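Local coordinates for peroxiredoxin (Clostridioides difficile, PDB 6TSB), which pairs a chitin-hydrolysing family 18 glycosidase domain, the part held in this chain, with a peroxiredoxin domain that probably reduces hydroperoxides, at residues V93-G98 with D132-D137; G104-A109 with T149-D154; L204-F209 with I254-P259; Q294-V299 with M306-A311. All coordinates share one frame; numbering follows the deposited sequence.

In the fold
Contacts 1 and 3 lie on the same barrel sheet, their centres about 16 Å apart: contact 1 joins strands 92-98 and 133-137, contact 3 joins the end of strand 201-204 to strand 254-264. Contact 2 sits beyond the ends of the first pair, where the chain leaves those strands; its segments alternate with those of contact 1 along the sequence, and F105 packs on I97 and I136. Contact 3 follows, then contact 4, on the hairpin 295-307, with its centre about 35 Å from that of contact 3 and 47 Å from contact 1. Contacts 3 and 4 both touch the second subunit, consistent with a barrel completed by exchange between two chains.

Contact 1 of 4, residues V93-G98 with D132-D137; sequences VIVAIG and DGIDID
V95, I97 and D135 carry the tight part of this parallel pairing. D135 N donates to V95 O at 2.7 Å, I97 N to D135 O at 2.9 Å and D137 N to I97 O at 2.8 Å, the last two donors coming almost straight at the oxygen. Around these bonds I134 reaches back over the neighbouring strand: with CG1 roughly anti to the backbone N (chi1 -153°), that carbon comes to 3.2 Å from V95 O and 3.7 Å from I97 CD1. V95, I97, I134 and I136 make the apolar face; helix 112-128 covers the first three, and F105 packs on I136. A96 and D135 look to the other side, where D135 is hydrogen-bonded to S176 and Y41. These are adjacent strands of the TIM barrel, and the second carries the DGxDxDxE signature of family 18 chitinases, of which D132, D135 and D137 are the aspartates. Toward V93 the ladder slackens. The bond from V95 N to G133 O is a weak one at 3.3 Å, and pairing is taken over by D132, the partly exposed residue here: its OD2 accepts V93 N at 2.7 Å by the anti side of the carboxylate, and its own N donates to V93 O.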
loop_
_atom_site.group_PDB
_atom_site.type_symbol
_atom_site.label_atom_id
_atom_site.label_comp_id
_atom_site.label_asym_id
_atom_site.label_seq_id
_atom_site.Cartn_x
_atom_site.Cartn_y
_atom_site.Cartn_z
ATOM N N VAL A 93 -19.603 -5.692 -30.704
ATOM C CA VAL A 93 -18.501 -6.614 -31.054
ATOM C C VAL A 93 -17.762 -6.043 -32.268
ATOM O O VAL A 93 -18.345 -5.909 -33.363
ATOM C CB VAL A 93 -19.011 -8.051 -31.260
ATOM C CG1 VAL A 93 -17.830 -8.992 -31.442
ATOM C CG2 VAL A 93 -19.901 -8.509 -30.103
ATOM N N ILE A 94 -16.486 -5.782 -32.061
ATOM C CA ILE A 94 -15.602 -5.092 -33.022
ATOM C C ILE A 94 -14.505 -6.083 -33.347
ATOM O O ILE A 94 -14.098 -6.801 -32.416
ATOM C CB ILE A 94 -15.025 -3.807 -32.394
ATOM C CG1 ILE A 94 -16.108 -2.932 -31.762
ATOM C CG2 ILE A 94 -14.183 -3.021 -33.399
ATOM C CD1 ILE A 94 -17.207 -2.567 -32.702
ATOM N N VAL A 95 -14.015 -6.057 -34.588
ATOM C CA VAL A 95 -12.768 -6.757 -34.987
ATOM C C VAL A 95 -11.690 -5.711 -35.253
ATOM O O VAL A 95 -11.895 -4.744 -36.027
ATOM C CB VAL A 95 -12.976 -7.692 -36.192
ATOM C CG1 VAL A 95 -11.655 -8.238 -36.712
ATOM C CG2 VAL A 95 -13.912 -8.844 -35.844
ATOM N N ALA A 96 -10.556 -5.960 -34.637
ATOM C CA ALA A 96 -9.304 -5.238 -34.850
ATOM C C ALA A 96 -8.521 -5.971 -35.935
ATOM O O ALA A 96 -8.363 -7.216 -35.840
ATOM C CB ALA A 96 -8.530 -5.152 -33.566
ATOM N N ILE A 97 -8.071 -5.204 -36.923
ATOM C CA ILE A 97 -7.214 -5.689 -38.028
ATOM C C ILE A 97 -5.827 -5.164 -37.727
ATOM O O ILE A 97 -5.693 -3.938 -37.608
ATOM C CB ILE A 97 -7.747 -5.172 -39.363
ATOM C CG1 ILE A 97 -9.190 -5.605 -39.632
ATOM C CG2 ILE A 97 -6.824 -5.580 -40.498
ATOM C CD1 ILE A 97 -9.824 -4.894 -40.822
ATOM N N GLY A 98 -4.851 -6.040 -37.546
ATOM C CA GLY A 98 -3.440 -5.632 -37.534
ATOM C C GLY A 98 -2.763 -6.010 -36.240
ATOM O O GLY A 98 -2.814 -7.204 -35.884
ATOM N N ASP A 132 -20.482 -5.171 -35.238
ATOM C CA ASP A 132 -20.935 -3.787 -34.943
ATOM C C ASP A 132 -19.937 -2.788 -35.563
ATOM O O ASP A 132 -20.297 -1.614 -35.778
ATOM C CB ASP A 132 -21.094 -3.652 -33.436
ATOM C CG ASP A 132 -22.199 -4.534 -32.882
ATOM O OD1 ASP A 132 -23.379 -4.246 -33.204
ATOM O OD2 ASP A 132 -21.870 -5.495 -32.128
ATOM N N GLY A 133 -18.714 -3.248 -35.831
ATOM C CA GLY A 133 -17.806 -2.542 -36.739
ATOM C C GLY A 133 -16.384 -3.017 -36.597
ATOM O O GLY A 133 -16.171 -4.182 -36.278
ATOM N N ILE A 134 -15.439 -2.112 -36.806
ATOM C CA ILE A 134 -14.031 -2.494 -37.086
ATOM C C ILE A 134 -13.092 -1.515 -36.386
ATOM O O ILE A 134 -13.461 -0.327 -36.187
ATOM C CB ILE A 134 -13.811 -2.598 -38.624
ATOM C CG1 ILE A 134 -12.679 -3.571 -38.951
ATOM C CG2 ILE A 134 -13.611 -1.249 -39.311
ATOM C CD1 ILE A 134 -13.150 -5.005 -39.033
ATOM N N ASP A 135 -11.915 -2.013 -36.036
ATOM C CA ASP A 135 -10.840 -1.229 -35.404
ATOM C C ASP A 135 -9.615 -1.414 -36.285
ATOM O O ASP A 135 -9.370 -2.577 -36.668
ATOM C CB ASP A 135 -10.618 -1.705 -33.967
ATOM C CG ASP A 135 -9.554 -0.897 -33.235
ATOM O OD1 ASP A 135 -9.663 0.332 -33.256
ATOM O OD2 ASP A 135 -8.636 -1.503 -32.645
ATOM N N ILE A 136 -8.866 -0.352 -36.589
ATOM C CA ILE A 136 -7.674 -0.485 -37.478
ATOM C C ILE A 136 -6.417 -0.330 -36.654
ATOM O O ILE A 136 -6.304 0.677 -35.980
ATOM C CB ILE A 136 -7.766 0.522 -38.625
ATOM C CG1 ILE A 136 -9.085 0.348 -39.383
ATOM C CG2 ILE A 136 -6.549 0.406 -39.528
ATOM C CD1 ILE A 136 -9.205 -0.972 -40.093
ATOM N N ASP A 137 -5.543 -1.334 -36.638
ATOM C CA ASP A 137 -4.326 -1.343 -35.789
ATOM C C ASP A 137 -3.090 -1.387 -36.677
ATOM O O ASP A 137 -2.297 -2.319 -36.568
ATOM C CB ASP A 137 -4.258 -2.479 -34.772
ATOM C CG ASP A 137 -5.318 -2.410 -33.688
ATOM O OD1 ASP A 137 -6.428 -1.946 -34.002
ATOM O OD2 ASP A 137 -5.019 -2.852 -32.533
#

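Contact 2 of 4, residues G104-A109 with T149-D154; sequences GFSDAA and TSRPQD
S106 and D107, neighbours on one helical turn, face R151 and D154 across the gap. The S106 hydroxyl stands anti to its own nitrogen (chi1 -174°), which aims it at D154: OG gives its proton to D154 OD1 at 2.7 Å, on the syn lone pair. R151 lies extended from CG to NE, running past that hydroxyl to bring its end to D107. There NH1 and NH2 both grip the single oxygen OD1 of D107, at 2.8 and 3.1 Å, in a salt bridge that keeps the oxygen nearly in the guanidinium plane although the two flat groups are turned 32° from each other. The same NH1 also makes a weak bond to S106 OG at 3.1 Å, and T149 CG2 sits over one guanidinium face, toward its rim. D154 reaches back with OD2 to R151 N, met from well above the carboxylate plane. Waters fill in: one links S106 N to T149 O, another S106 O to D154 OD1. D107 is exposed, whereas S106 and D154 are buried. The contact ties helix 105-109, whose F105 stacks on W138, to the loop that follows strand 133-137 and runs into helix 154-169.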
loop_
_atom_site.group_PDB
_atom_site.type_symbol
_atom_site.label_atom_id
_atom_site.label_comp_id
_atom_site.label_asym_id
_atom_site.label_seq_id
_atom_site.Cartn_x
_atom_site.Cartn_y
_atom_site.Cartn_z
ATOM N N GLY A 104 0.990 -5.312 -44.325
ATOM C CA GLY A 104 -0.000 -5.191 -45.402
ATOM C C GLY A 104 -0.596 -3.808 -45.534
ATOM O O GLY A 104 -1.243 -3.543 -46.578
ATOM N N PHE A 105 -0.512 -2.946 -44.523
ATOM C CA PHE A 105 -1.374 -1.722 -44.543
ATOM C C PHE A 105 -0.850 -0.682 -45.545
ATOM O O PHE A 105 -1.697 0.042 -46.164
ATOM C CB PHE A 105 -1.488 -1.067 -43.169
ATOM C CG PHE A 105 -2.546 -1.645 -42.267
ATOM C CD1 PHE A 105 -3.880 -1.411 -42.519
ATOM C CD2 PHE A 105 -2.203 -2.377 -41.142
ATOM C CE1 PHE A 105 -4.851 -1.928 -41.683
ATOM C CE2 PHE A 105 -3.181 -2.879 -40.299
ATOM C CZ PHE A 105 -4.502 -2.644 -40.571
ATOM N N SER A 106 0.480 -0.517 -45.620
ATOM C CA SER A 106 1.149 0.483 -46.502
ATOM C C SER A 106 0.768 0.187 -47.963
ATOM O O SER A 106 0.403 1.142 -48.684
ATOM C CB SER A 106 2.656 0.497 -46.298
ATOM O OG SER A 106 3.241 1.550 -47.049
ATOM N N ASP A 107 0.793 -1.099 -48.356
ATOM C CA ASP A 107 0.321 -1.586 -49.686
ATOM C C ASP A 107 -1.181 -1.300 -49.822
ATOM O O ASP A 107 -1.570 -0.764 -50.857
ATOM C CB ASP A 107 0.623 -3.075 -49.913
ATOM C CG ASP A 107 2.075 -3.358 -50.228
ATOM O OD1 ASP A 107 2.857 -2.397 -50.193
ATOM O OD2 ASP A 107 2.426 -4.548 -50.461
ATOM N N ALA A 108 -1.992 -1.628 -48.819
ATOM C CA ALA A 108 -3.464 -1.484 -48.886
ATOM C C ALA A 108 -3.834 -0.016 -49.042
ATOM O O ALA A 108 -4.883 0.295 -49.634
ATOM C CB ALA A 108 -4.070 -2.053 -47.636
ATOM N N ALA A 109 -3.023 0.876 -48.481
ATOM C CA ALA A 109 -3.378 2.310 -48.435
ATOM C C ALA A 109 -2.928 3.011 -49.719
ATOM O O ALA A 109 -3.404 4.154 -49.923
ATOM C CB ALA A 109 -2.781 2.966 -47.209
ATOM N N THR A 149 6.644 -2.871 -43.849
ATOM C CA THR A 149 6.779 -1.864 -44.920
ATOM C C THR A 149 6.221 -0.508 -44.447
ATOM O O THR A 149 5.101 -0.479 -43.871
ATOM C CB THR A 149 6.060 -2.371 -46.178
ATOM O OG1 THR A 149 6.735 -3.555 -46.597
ATOM C CG2 THR A 149 6.034 -1.356 -47.295
ATOM N N SER A 150 6.951 0.573 -44.731
ATOM C CA SER A 150 6.454 1.963 -44.617
ATOM C C SER A 150 6.868 2.747 -45.845
ATOM O O SER A 150 7.865 2.364 -46.463
ATOM C CB SER A 150 6.960 2.648 -43.371
ATOM O OG SER A 150 8.380 2.575 -43.276
ATOM N N ARG A 151 6.144 3.835 -46.089
ATOM C CA ARG A 151 6.382 4.833 -47.156
ATOM C C ARG A 151 6.027 6.213 -46.609
ATOM O O ARG A 151 5.048 6.361 -45.879
ATOM C CB ARG A 151 5.507 4.550 -48.387
ATOM C CG ARG A 151 5.599 3.128 -48.929
ATOM C CD ARG A 151 4.773 2.897 -50.191
ATOM N NE ARG A 151 5.165 1.667 -50.884
ATOM C CZ ARG A 151 4.621 0.469 -50.693
ATOM N NH1 ARG A 151 3.637 0.310 -49.823
ATOM N NH2 ARG A 151 5.083 -0.579 -51.353
ATOM N N PRO A 152 6.775 7.265 -47.006
ATOM C CA PRO A 152 6.449 8.653 -46.646
ATOM C C PRO A 152 4.962 9.042 -46.778
ATOM O O PRO A 152 4.444 9.727 -45.917
ATOM C CB PRO A 152 7.271 9.458 -47.670
ATOM C CG PRO A 152 8.479 8.586 -47.975
ATOM C CD PRO A 152 7.991 7.158 -47.833
ATOM N N GLN A 153 4.293 8.545 -47.821
ATOM C CA GLN A 153 2.875 8.846 -48.158
ATOM C C GLN A 153 1.899 8.107 -47.217
ATOM O O GLN A 153 0.685 8.434 -47.264
ATOM C CB GLN A 153 2.580 8.466 -49.619
ATOM C CG GLN A 153 3.650 8.885 -50.612
ATOM C CD GLN A 153 4.645 7.778 -50.881
ATOM O OE1 GLN A 153 4.318 6.778 -51.511
ATOM N NE2 GLN A 153 5.876 7.938 -50.415
ATOM N N ASP A 154 2.356 7.154 -46.394
ATOM C CA ASP A 154 1.490 6.398 -45.449
ATOM C C ASP A 154 0.530 7.337 -44.709
ATOM O O ASP A 154 -0.669 7.011 -44.611
ATOM C CB ASP A 154 2.331 5.581 -44.483
ATOM C CG ASP A 154 2.876 4.312 -45.103
ATOM O OD1 ASP A 154 2.442 3.948 -46.224
ATOM O OD2 ASP A 154 3.743 3.702 -44.471
HETATM O O HOH W 1 2.776 -1.744 -43.995
HETATM O O HOH W 2 0.489 3.934 -48.285
HETATM O O HOH W 3 5.056 -3.889 -49.530
#

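Contact 3 of 4, residues L204-F209 with I254-P259; sequences LMSYDF and ILLGIP
L204 N donates to L255 O at 2.9 Å, nearly straight at the oxygen, and L204 pairs in parallel with L256 there. Past it the chain turns away through two successive inverse gamma turns, centred on M205 and S206. S206 OG lies 2.8 Å from G257 O and 3.2 Å from L204 O, with one proton that could serve either. A water donates to both S206 O and G257 O, the latter at 2.7 Å, spanning the gap. The apolar contacts are two: L204 CB meets I254 CG2, and Y207 CB lies 3.9 Å from P259 CG. Y207 has its CG between the backbone N and carbonyl carbon (chi1 46°), which turns the ring back beside the strand, its rim directed at G257 O. M205, Y207 and D208 form the MxYD signature of family 18, which probably lines the substrate site as in relatives; a bound PEG lies about 5 Å from the Y207 side chain. Strand 254-264 continues the sheet into the second subunit, whose W332 packs on Y207. With G257 O taking a water's proton and lying within reach of the S206 hydroxyl, regular backbone pairing gives way after L204 to a hydroxyl, a water and the Y207-P259 packing.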
loop_
_atom_site.group_PDB
_atom_site.type_symbol
_atom_site.label_atom_id
_atom_site.label_comp_id
_atom_site.label_asym_id
_atom_site.label_seq_id
_atom_site.Cartn_x
_atom_site.Cartn_y
_atom_site.Cartn_z
ATOM N N LEU A 204 -6.348 5.210 -27.720
ATOM C CA LEU A 204 -5.019 5.688 -27.300
ATOM C C LEU A 204 -4.328 4.550 -26.565
ATOM O O LEU A 204 -4.737 4.239 -25.448
ATOM C CB LEU A 204 -5.166 6.957 -26.444
ATOM C CG LEU A 204 -3.922 7.363 -25.653
ATOM C CD1 LEU A 204 -2.714 7.508 -26.547
ATOM C CD2 LEU A 204 -4.173 8.651 -24.887
ATOM N N MET A 205 -3.261 4.035 -27.144
ATOM C CA MET A 205 -2.430 2.954 -26.553
ATOM C C MET A 205 -1.386 3.578 -25.633
ATOM O O MET A 205 -0.192 3.636 -25.979
ATOM C CB MET A 205 -1.797 2.094 -27.643
ATOM C CG MET A 205 -2.891 1.309 -28.395
ATOM S SD MET A 205 -2.275 0.115 -29.598
ATOM C CE MET A 205 -1.156 1.153 -30.557
ATOM N N SER A 206 -1.870 4.018 -24.480
ATOM C CA SER A 206 -1.117 4.798 -23.474
ATOM C C SER A 206 -0.391 3.815 -22.573
ATOM O O SER A 206 -0.692 3.818 -21.380
ATOM C CB SER A 206 -2.057 5.713 -22.723
ATOM O OG SER A 206 -3.391 5.217 -22.705
ATOM N N TYR A 207 0.478 2.976 -23.154
ATOM C CA TYR A 207 1.273 1.940 -22.445
ATOM C C TYR A 207 2.454 1.549 -23.321
ATOM O O TYR A 207 2.653 2.183 -24.357
ATOM C CB TYR A 207 0.421 0.733 -22.046
ATOM C CG TYR A 207 -0.502 0.201 -23.111
ATOM C CD1 TYR A 207 -0.040 -0.632 -24.123
ATOM C CD2 TYR A 207 -1.853 0.526 -23.099
ATOM C CE1 TYR A 207 -0.898 -1.129 -25.093
ATOM C CE2 TYR A 207 -2.711 0.051 -24.074
ATOM C CZ TYR A 207 -2.231 -0.768 -25.076
ATOM O OH TYR A 207 -3.091 -1.197 -26.035
ATOM N N ASP A 208 3.270 0.614 -22.853
ATOM C CA ASP A 208 4.504 0.152 -23.542
ATOM C C ASP A 208 5.521 1.287 -23.705
ATOM O O ASP A 208 6.411 1.130 -24.553
ATOM C CB ASP A 208 4.180 -0.470 -24.902
ATOM C CG ASP A 208 3.704 -1.907 -24.817
ATOM O OD1 ASP A 208 4.083 -2.596 -23.848
ATOM O OD2 ASP A 208 2.957 -2.329 -25.727
ATOM N N PHE A 209 5.471 2.352 -22.901
ATOM C CA PHE A 209 6.452 3.469 -22.998
ATOM C C PHE A 209 7.884 2.908 -23.014
ATOM O O PHE A 209 8.726 3.513 -23.723
ATOM C CB PHE A 209 6.222 4.523 -21.902
ATOM C CG PHE A 209 4.858 5.193 -21.897
ATOM C CD1 PHE A 209 4.009 5.133 -22.993
ATOM C CD2 PHE A 209 4.411 5.876 -20.781
ATOM C CE1 PHE A 209 2.769 5.758 -22.975
ATOM C CE2 PHE A 209 3.163 6.487 -20.755
ATOM C CZ PHE A 209 2.343 6.434 -21.857
ATOM N N ILE A 254 -11.603 10.091 -27.642
ATOM C CA ILE A 254 -10.397 9.425 -27.099
ATOM C C ILE A 254 -10.791 8.347 -26.086
ATOM O O ILE A 254 -11.459 8.699 -25.098
ATOM C CB ILE A 254 -9.433 10.407 -26.457
ATOM C CG1 ILE A 254 -9.101 11.531 -27.442
ATOM C CG2 ILE A 254 -8.220 9.613 -25.958
ATOM C CD1 ILE A 254 -7.845 12.294 -27.113
ATOM N N LEU A 255 -10.318 7.114 -26.299
ATOM C CA LEU A 255 -10.463 6.002 -25.322
ATOM C C LEU A 255 -9.118 5.775 -24.685
ATOM O O LEU A 255 -8.147 5.556 -25.450
ATOM C CB LEU A 255 -10.902 4.727 -26.028
ATOM C CG LEU A 255 -12.303 4.756 -26.617
ATOM C CD1 LEU A 255 -12.758 3.337 -26.936
ATOM C CD2 LEU A 255 -13.272 5.452 -25.678
ATOM N N LEU A 256 -9.057 5.846 -23.354
ATOM C CA LEU A 256 -7.768 5.733 -22.632
ATOM C C LEU A 256 -7.485 4.245 -22.426
ATOM O O LEU A 256 -8.356 3.539 -21.898
ATOM C CB LEU A 256 -7.832 6.498 -21.301
ATOM C CG LEU A 256 -6.474 6.820 -20.675
ATOM C CD1 LEU A 256 -6.558 8.065 -19.803
ATOM C CD2 LEU A 256 -5.909 5.652 -19.888
ATOM N N GLY A 257 -6.303 3.818 -22.840
ATOM C CA GLY A 257 -5.881 2.411 -22.818
ATOM C C GLY A 257 -5.088 2.124 -21.567
ATOM O O GLY A 257 -4.130 2.888 -21.294
ATOM N N ILE A 258 -5.475 1.065 -20.847
ATOM C CA ILE A 258 -4.774 0.567 -19.627
ATOM C C ILE A 258 -4.215 -0.821 -19.920
ATOM O O ILE A 258 -4.953 -1.703 -20.361
ATOM C CB ILE A 258 -5.755 0.540 -18.448
ATOM C CG1 ILE A 258 -6.452 1.898 -18.299
ATOM C CG2 ILE A 258 -5.061 0.096 -17.160
ATOM C CD1 ILE A 258 -7.628 1.872 -17.373
ATOM N N PRO A 259 -2.928 -1.079 -19.607
ATOM C CA PRO A 259 -2.347 -2.416 -19.718
ATOM C C PRO A 259 -2.756 -3.304 -18.535
ATOM O O PRO A 259 -2.696 -2.808 -17.416
ATOM C CB PRO A 259 -0.838 -2.155 -19.641
ATOM C CG PRO A 259 -0.733 -0.957 -18.730
ATOM C CD PRO A 259 -1.967 -0.120 -19.050
HETATM O O HOH W 4 -2.395 3.712 -19.398
#

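Contact 4 of 4, residues Q294-V299 with M306-A311; sequences QVPYLV and MSYDDA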
loop_
_atom_site.group_PDB
_atom_site.type_symbol
_atom_site.label_atom_id
_atom_site.label_comp_id
_atom_site.label_asym_id
_atom_site.label_seq_id
_atom_site.Cartn_x
_atom_site.Cartn_y
_atom_site.Cartn_z
ATOM N N GLN A 294 -5.854 4.222 11.616
ATOM C CA GLN A 294 -4.467 4.648 11.275
ATOM C C GLN A 294 -3.446 3.506 11.479
ATOM O O GLN A 294 -2.247 3.802 11.684
ATOM C CB GLN A 294 -4.125 5.940 12.012
ATOM C CG GLN A 294 -4.620 7.165 11.258
ATOM C CD GLN A 294 -4.067 8.475 11.773
ATOM O OE1 GLN A 294 -4.803 9.448 11.913
ATOM N NE2 GLN A 294 -2.768 8.528 12.045
ATOM N N VAL A 295 -3.863 2.251 11.294
ATOM C CA VAL A 295 -3.008 1.040 11.472
ATOM C C VAL A 295 -3.213 0.040 10.328
ATOM O O VAL A 295 -4.321 -0.089 9.801
ATOM C CB VAL A 295 -3.295 0.352 12.817
ATOM C CG1 VAL A 295 -2.798 1.212 13.962
ATOM C CG2 VAL A 295 -4.763 -0.028 12.990
ATOM N N PRO A 296 -2.159 -0.718 9.930
ATOM C CA PRO A 296 -2.298 -1.776 8.922
ATOM C C PRO A 296 -2.925 -3.056 9.482
ATOM O O PRO A 296 -2.946 -3.222 10.681
ATOM C CB PRO A 296 -0.861 -2.082 8.498
ATOM C CG PRO A 296 -0.051 -1.736 9.741
ATOM C CD PRO A 296 -0.755 -0.542 10.354
ATOM N N TYR A 297 -3.422 -3.910 8.597
ATOM C CA TYR A 297 -3.943 -5.250 8.945
ATOM C C TYR A 297 -3.898 -6.136 7.700
ATOM O O TYR A 297 -3.617 -5.618 6.608
ATOM C CB TYR A 297 -5.338 -5.124 9.567
ATOM C CG TYR A 297 -6.484 -4.709 8.673
ATOM C CD1 TYR A 297 -6.627 -3.407 8.202
ATOM C CD2 TYR A 297 -7.491 -5.617 8.364
ATOM C CE1 TYR A 297 -7.718 -3.037 7.419
ATOM C CE2 TYR A 297 -8.582 -5.267 7.584
ATOM C CZ TYR A 297 -8.705 -3.970 7.109
ATOM O OH TYR A 297 -9.802 -3.658 6.342
ATOM N N LEU A 298 -4.160 -7.430 7.879
ATOM C CA LEU A 298 -4.184 -8.443 6.798
ATOM C C LEU A 298 -5.536 -9.169 6.790
ATOM O O LEU A 298 -6.070 -9.465 7.894
ATOM C CB LEU A 298 -3.049 -9.449 7.007
ATOM C CG LEU A 298 -1.651 -8.860 7.174
ATOM C CD1 LEU A 298 -0.594 -9.943 7.012
ATOM C CD2 LEU A 298 -1.400 -7.721 6.205
ATOM N N VAL A 299 -6.044 -9.452 5.584
ATOM C CA VAL A 299 -7.227 -10.332 5.354
ATOM C C VAL A 299 -6.766 -11.579 4.585
ATOM O O VAL A 299 -5.743 -11.506 3.867
ATOM C CB VAL A 299 -8.375 -9.600 4.626
ATOM C CG1 VAL A 299 -8.956 -8.473 5.475
ATOM C CG2 VAL A 299 -7.954 -9.081 3.259
ATOM N N MET A 306 -4.733 -10.494 10.694
ATOM C CA MET A 306 -3.558 -10.001 11.469
ATOM C C MET A 306 -3.622 -8.483 11.724
ATOM O O MET A 306 -3.933 -7.732 10.778
ATOM C CB MET A 306 -2.268 -10.307 10.705
ATOM C CG MET A 306 -1.010 -10.120 11.534
ATOM S SD MET A 306 -0.941 -11.249 12.928
ATOM C CE MET A 306 -1.056 -12.838 12.101
ATOM N N SER A 307 -3.281 -8.056 12.952
ATOM C CA SER A 307 -3.079 -6.646 13.381
ATOM C C SER A 307 -1.611 -6.431 13.778
ATOM O O SER A 307 -1.122 -7.123 14.677
ATOM C CB SER A 307 -4.003 -6.298 14.529
ATOM O OG SER A 307 -3.846 -4.939 14.943
ATOM N N TYR A 308 -0.934 -5.476 13.167
ATOM C CA TYR A 308 0.478 -5.156 13.482
ATOM C C TYR A 308 0.689 -3.670 13.213
ATOM O O TYR A 308 -0.313 -2.989 12.953
ATOM C CB TYR A 308 1.420 -6.081 12.706
ATOM C CG TYR A 308 1.430 -5.932 11.205
ATOM C CD1 TYR A 308 0.366 -6.375 10.435
ATOM C CD2 TYR A 308 2.523 -5.390 10.546
ATOM C CE1 TYR A 308 0.363 -6.241 9.051
ATOM C CE2 TYR A 308 2.549 -5.269 9.164
ATOM C CZ TYR A 308 1.462 -5.694 8.412
ATOM O OH TYR A 308 1.461 -5.566 7.054
ATOM N N ASP A 309 1.934 -3.210 13.347
ATOM C CA ASP A 309 2.432 -1.867 12.960
ATOM C C ASP A 309 3.524 -2.014 11.870
ATOM O O ASP A 309 4.468 -2.858 12.006
ATOM C CB ASP A 309 2.934 -1.113 14.198
ATOM C CG ASP A 309 1.816 -0.568 15.084
ATOM O OD1 ASP A 309 1.057 -1.383 15.683
ATOM O OD2 ASP A 309 1.684 0.673 15.140
ATOM N N ASP A 310 3.417 -1.214 10.809
ATOM C CA ASP A 310 4.421 -1.154 9.708
ATOM C C ASP A 310 5.012 0.252 9.730
ATOM O O ASP A 310 4.840 0.938 10.760
ATOM C CB ASP A 310 3.805 -1.548 8.364
ATOM C CG ASP A 310 2.784 -0.556 7.832
ATOM O OD1 ASP A 310 2.454 0.423 8.562
ATOM O OD2 ASP A 310 2.317 -0.772 6.688
ATOM N N ALA A 311 5.663 0.664 8.650
ATOM C CA ALA A 311 6.469 1.905 8.609
ATOM C C ALA A 311 5.563 3.152 8.689
ATOM O O ALA A 311 5.997 4.214 9.242
ATOM C CB ALA A 311 7.279 1.896 7.349
HETATM O O HOH W 5 -4.093 -3.203 13.090
#
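The Y308 ring has P296 over one face, with CB 4.2 Å above the plane and nearer the ring's margin than its centre, and L298 at its edge, where CD2 reaches CE1 of Y308 at 3.7 Å; the leucine side chain runs roughly perpendicular to that of the tyrosine. A chi1 of 66° folds the Y308 ring back over its own backbone, toward P296. The carboxylate of D310 flanks the same proline, its OD1 3.5 Å from P296 CG. On one face of the hairpin L298 and M306 run alongside each other in the same direction, with CG of L298 3.9 Å from CB of M306. These residues belong to a beta hairpin, strands 295-300 and 303-307, in the small antiparallel sheet inserted between the last two strands of the family 18 barrel; Q294 and V295 form a G1 bulge opposite D290. L298 and M306 form a hydrogen-bonded pair of the hairpin: L298 N donates to M306 O at 2.9 Å, in the carbonyl plane, and the return bond from M306 N to L298 O is longer, 3.3 Å. Further along, a water donates to P296 O and lies 2.6 Å from S307 OG. D310 is the N-cap of helix 311-323, capping S313 N with OD1 while its OD2 is hydrogen-bonded to Y287, and S307 OG is hydrogen-bonded to Q222 N of the second subunit.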